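Local coordinates for protein sugar-binding transcriptional regulator, LacI family (Enterococcus faecalis, PDB 3CS3) that probably acts as a sugar-responsive, DNA-binding transcriptional regulator of the LacI family, at residues A[137-140]-A[141-144]; A[129-132]-A[133-137]. All blocks are in the same frame, centred on the assembly; numbering follows the deposited sequence.

Contact 2 is the N-cap and first turns of helix 131-146, and contact 1 follows on the same helix, in the beta-alpha-beta unit built with strands 121-125 and 151-155; they share L137, and their centres lie 11 Å apart. The centre of contact 2 is about 9 Å from the centre of the chain, that of contact 1 about 17 Å. Each is partly buried, with one flank on the protein and the other outward. Both have the helical backbone bonds, and the difference lies in the side chains: in 129-137 charged and aromatic groups meet one another, a glycerol and a water, while 137-144 adds a threonine hydroxyl and aliphatic packing against strands and helix 102-115.

Contact 1: residues A[137-140]-A[141-144]; sequences LAVS and TREL
T141 and L137 meet one helical turn apart, and the carbonyl oxygen of L137 takes two hydrogen bonds from the threonine. T141 N reaches L137 O at 3.0 Å with an N-H...O angle of 170°, while T141 OG1 donates to the same L137 O at 2.8 Å; the two donors arrive from opposite faces of the carbonyl plane. With chi1 at 58°, OG1 sits between the backbone N and the carbonyl carbon of T141, where it can reach back to the preceding turn. The same rotation leaves CG2 beside the leucine, T141 CG2 lying 4.0 Å from L137 CD1. The next backbone bond, from R142 N to A138 O, is weak, at 3.5 Å. Regular bonds follow from E143 N to V139 O and from L144 N to S140 O. S140 OG bonds to R136 O, outside these residues. Exposed R142 runs alongside buried V139, and V139 CG2 sits over one face of the guanidinium, 3.7 Å from R142 NH1. E143 OE2 has its stronger partner in R146, its salt bridge to R142 NE being long. V139 also packs on helix 102-115. The threonine bond to the i-4 carbonyl is a common intrahelical one; helix 131-146, linking parallel strands 121-125 and 151-155 with side chains on L123, V121, Y151 and I153, is the crossover helix of a beta-alpha-beta unit, as in periplasmic-binding-protein-like domains.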
loop_
_atom_site.group_PDB
_atom_site.type_symbol
_atom_site.label_atom_id
_atom_site.label_comp_id
_atom_site.label_asym_id
_atom_site.label_seq_id
_atom_site.Cartn_x
_atom_site.Cartn_y
_atom_site.Cartn_z
ATOM N N LEU A 137 0.123 -16.151 -19.010
ATOM C CA LEU A 137 -0.089 -16.074 -20.450
ATOM C C LEU A 137 0.012 -17.435 -21.137
ATOM O O LEU A 137 -0.830 -17.764 -21.964
ATOM C CB LEU A 137 0.889 -15.085 -21.084
ATOM C CG LEU A 137 0.506 -14.485 -22.429
ATOM C CD1 LEU A 137 -0.893 -13.898 -22.375
ATOM C CD2 LEU A 137 1.526 -13.426 -22.810
ATOM N N ALA A 138 1.021 -18.225 -20.772
ATOM C CA ALA A 138 1.254 -19.542 -21.385
ATOM C C ALA A 138 0.091 -20.502 -21.181
ATOM O O ALA A 138 -0.209 -21.320 -22.046
ATOM C CB ALA A 138 2.540 -20.164 -20.858
ATOM N N VAL A 139 -0.561 -20.385 -20.033
ATOM C CA VAL A 139 -1.675 -21.251 -19.680
ATOM C C VAL A 139 -3.003 -20.725 -20.244
ATOM O O VAL A 139 -3.841 -21.512 -20.700
ATOM C CB VAL A 139 -1.693 -21.496 -18.146
ATOM C CG1 VAL A 139 -3.098 -21.711 -17.606
ATOM C CG2 VAL A 139 -0.811 -22.679 -17.824
ATOM N N SER A 140 -3.165 -19.399 -20.229
ATOM C CA SER A 140 -4.358 -18.736 -20.758
ATOM C C SER A 140 -4.509 -18.974 -22.255
ATOM O O SER A 140 -5.565 -19.418 -22.699
ATOM C CB SER A 140 -4.317 -17.231 -20.488
ATOM O OG SER A 140 -4.271 -16.962 -19.104
ATOM N N THR A 141 -3.445 -18.687 -23.010
ATOM C CA THR A 141 -3.425 -18.856 -24.465
ATOM C C THR A 141 -3.603 -20.319 -24.889
ATOM O O THR A 141 -4.335 -20.590 -25.840
ATOM C CB THR A 141 -2.136 -18.290 -25.096
ATOM O OG1 THR A 141 -0.997 -18.942 -24.524
ATOM C CG2 THR A 141 -2.030 -16.789 -24.854
ATOM N N ARG A 142 -2.957 -21.243 -24.174
ATOM C CA ARG A 142 -3.105 -22.685 -24.413
ATOM C C ARG A 142 -4.555 -23.167 -24.278
ATOM O O ARG A 142 -5.056 -23.890 -25.146
ATOM C CB ARG A 142 -2.190 -23.489 -23.481
ATOM C CG ARG A 142 -2.389 -25.006 -23.518
ATOM C CD ARG A 142 -1.559 -25.724 -22.455
ATOM N NE ARG A 142 -2.132 -25.622 -21.111
ATOM C CZ ARG A 142 -1.543 -26.063 -19.996
ATOM N NH1 ARG A 142 -2.152 -25.923 -18.827
ATOM N NH2 ARG A 142 -0.347 -26.640 -20.042
ATOM N N GLU A 143 -5.227 -22.754 -23.204
ATOM C CA GLU A 143 -6.609 -23.173 -22.964
ATOM C C GLU A 143 -7.612 -22.494 -23.895
ATOM O O GLU A 143 -8.620 -23.096 -24.257
ATOM C CB GLU A 143 -7.011 -22.955 -21.507
ATOM C CG GLU A 143 -6.269 -23.828 -20.496
ATOM C CD GLU A 143 -6.609 -25.307 -20.608
ATOM O OE1 GLU A 143 -7.796 -25.645 -20.814
ATOM O OE2 GLU A 143 -5.682 -26.132 -20.475
ATOM N N LEU A 144 -7.339 -21.248 -24.273
ATOM C CA LEU A 144 -8.212 -20.528 -25.201
ATOM C C LEU A 144 -8.136 -21.128 -26.604
ATOM O O LEU A 144 -9.157 -21.276 -27.273
ATOM C CB LEU A 144 -7.902 -19.025 -25.216
ATOM C CG LEU A 144 -8.328 -18.241 -23.966
ATOM C CD1 LEU A 144 -7.820 -16.819 -24.022
ATOM C CD2 LEU A 144 -9.835 -18.268 -23.710
#

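Contact 2: residues A[129-132]-A[133-137]. With GOL (glycerol), chain F.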
loop_
_atom_site.group_PDB
_atom_site.type_symbol
_atom_site.label_atom_id
_atom_site.label_comp_id
_atom_site.label_asym_id
_atom_site.label_seq_id
_atom_site.Cartn_x
_atom_site.Cartn_y
_atom_site.Cartn_z
ATOM N N LYS A 129 8.542 -9.596 -19.545
ATOM C CA LYS A 129 9.754 -10.242 -19.040
ATOM C C LYS A 129 9.547 -10.799 -17.615
ATOM O O LYS A 129 10.342 -11.611 -17.134
ATOM C CB LYS A 129 10.987 -9.319 -19.188
ATOM C CG LYS A 129 11.604 -8.713 -17.915
ATOM C CD LYS A 129 12.917 -7.988 -18.252
ATOM C CE LYS A 129 14.076 -8.392 -17.327
ATOM N NZ LYS A 129 14.098 -7.694 -16.003
ATOM N N GLY A 130 8.456 -10.380 -16.971
ATOM C CA GLY A 130 8.074 -10.867 -15.646
ATOM C C GLY A 130 7.477 -12.262 -15.676
ATOM O O GLY A 130 6.523 -12.524 -16.412
ATOM N N TYR A 131 8.043 -13.146 -14.857
ATOM C CA TYR A 131 7.702 -14.575 -14.814
ATOM C C TYR A 131 6.224 -14.889 -14.580
ATOM O O TYR A 131 5.682 -15.800 -15.209
ATOM C CB TYR A 131 8.570 -15.264 -13.756
ATOM C CG TYR A 131 8.169 -16.670 -13.368
ATOM C CD1 TYR A 131 8.580 -17.764 -14.127
ATOM C CD2 TYR A 131 7.412 -16.910 -12.219
ATOM C CE1 TYR A 131 8.227 -19.056 -13.773
ATOM C CE2 TYR A 131 7.049 -18.201 -11.858
ATOM C CZ TYR A 131 7.465 -19.270 -12.638
ATOM O OH TYR A 131 7.114 -20.553 -12.290
ATOM N N ASP A 132 5.587 -14.144 -13.675
ATOM C CA ASP A 132 4.202 -14.395 -13.272
ATOM C C ASP A 132 3.227 -14.196 -14.416
ATOM O O ASP A 132 2.272 -14.960 -14.561
ATOM C CB ASP A 132 3.795 -13.488 -12.107
ATOM C CG ASP A 132 4.251 -14.015 -10.752
ATOM O OD1 ASP A 132 4.912 -15.076 -10.681
ATOM O OD2 ASP A 132 3.931 -13.356 -9.746
ATOM N N SER A 133 3.481 -13.160 -15.213
ATOM C CA SER A 133 2.690 -12.861 -16.394
ATOM C C SER A 133 2.941 -13.890 -17.504
ATOM O O SER A 133 1.992 -14.319 -18.159
ATOM C CB SER A 133 2.984 -11.443 -16.884
ATOM O OG SER A 133 2.099 -11.078 -17.922
ATOM N N GLN A 134 4.208 -14.286 -17.689
ATOM C CA GLN A 134 4.607 -15.330 -18.649
ATOM C C GLN A 134 3.876 -16.653 -18.432
ATOM O O GLN A 134 3.342 -17.232 -19.375
ATOM C CB GLN A 134 6.107 -15.599 -18.567
ATOM C CG GLN A 134 6.997 -14.526 -19.158
ATOM C CD GLN A 134 8.475 -14.776 -18.892
ATOM O OE1 GLN A 134 8.848 -15.658 -18.108
ATOM N NE2 GLN A 134 9.326 -13.996 -19.542
ATOM N N GLU A 135 3.866 -17.118 -17.184
ATOM C CA GLU A 135 3.168 -18.343 -16.797
ATOM C C GLU A 135 1.666 -18.225 -16.987
ATOM O O GLU A 135 1.032 -19.162 -17.467
ATOM C CB GLU A 135 3.449 -18.671 -15.333
ATOM C CG GLU A 135 4.866 -19.062 -15.056
ATOM C CD GLU A 135 5.144 -20.506 -15.393
ATOM O OE1 GLU A 135 4.613 -21.394 -14.686
ATOM O OE2 GLU A 135 5.899 -20.750 -16.358
ATOM N N ARG A 136 1.112 -17.074 -16.592
ATOM C CA ARG A 136 -0.316 -16.804 -16.717
ATOM C C ARG A 136 -0.728 -16.753 -18.183
ATOM O O ARG A 136 -1.776 -17.273 -18.547
ATOM C CB ARG A 136 -0.698 -15.503 -16.005
ATOM C CG ARG A 136 -0.967 -15.660 -14.517
ATOM C CD ARG A 136 -0.958 -14.319 -13.781
ATOM N NE ARG A 136 -0.458 -14.488 -12.417
ATOM C CZ ARG A 136 -0.302 -13.513 -11.526
ATOM N NH1 ARG A 136 -0.613 -12.256 -11.826
ATOM N NH2 ARG A 136 0.167 -13.802 -10.323
ATOM N N LEU A 137 0.123 -16.151 -19.010
ATOM C CA LEU A 137 -0.089 -16.074 -20.450
ATOM C C LEU A 137 0.012 -17.435 -21.137
ATOM O O LEU A 137 -0.830 -17.764 -21.964
ATOM C CB LEU A 137 0.889 -15.085 -21.084
ATOM C CG LEU A 137 0.506 -14.485 -22.429
ATOM C CD1 LEU A 137 -0.893 -13.898 -22.375
ATOM C CD2 LEU A 137 1.526 -13.426 -22.810
HETATM C C1 GOL F . 0.679 -9.290 -9.428
HETATM O O1 GOL F . 0.111 -8.169 -8.788
HETATM C C2 GOL F . 0.744 -10.442 -8.429
HETATM O O2 GOL F . -0.054 -11.527 -8.858
HETATM C C3 GOL F . 2.180 -10.866 -8.165
HETATM O O3 GOL F . 2.926 -10.878 -9.365
HETATM O O HOH W 1 3.857 -20.569 -11.994
#
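Side chains one turn apart, Y131 with E135 and D132 with R136, make this local contact at the N-terminal end of helix 131-146, just after strand 121-125. G130 occupies the N-cap position; its carbonyl oxygen accepts the first regular helical bond, Q134 N to G130 O at 3.2 Å, in the carbonyl plane. E135 CG lies over one face of the Y131 ring, 3.8 Å from the centroid and 21° off the normal, a CH-pi contact. The bend of E135 at chi2 (-81°) brings its carboxylate over by the ring, and with the chi3 rotation the two planes end up 7° apart. One water joins Y131 OH to E135 OE1, and R103 forms a salt bridge with that carboxylate. D132 and R136 run side by side, but D132 OD2 is 3.8 Å from R136 NH2 and well out of the guanidinium plane, leaving a long, charge-only pairing. Glycerol bridges the two: its O3 donates to D132 OD2 at 2.7 Å, and its O2 accepts from R136 NH2 at 2.7 Å. N102 also bonds both side chains, and F212 makes a cation-pi contact with R136. The glycerol, probably from the crystallisation liquor, is also held by N185 and D213, an arrangement consistent with the interdomain sugar pocket of LacI-family regulators.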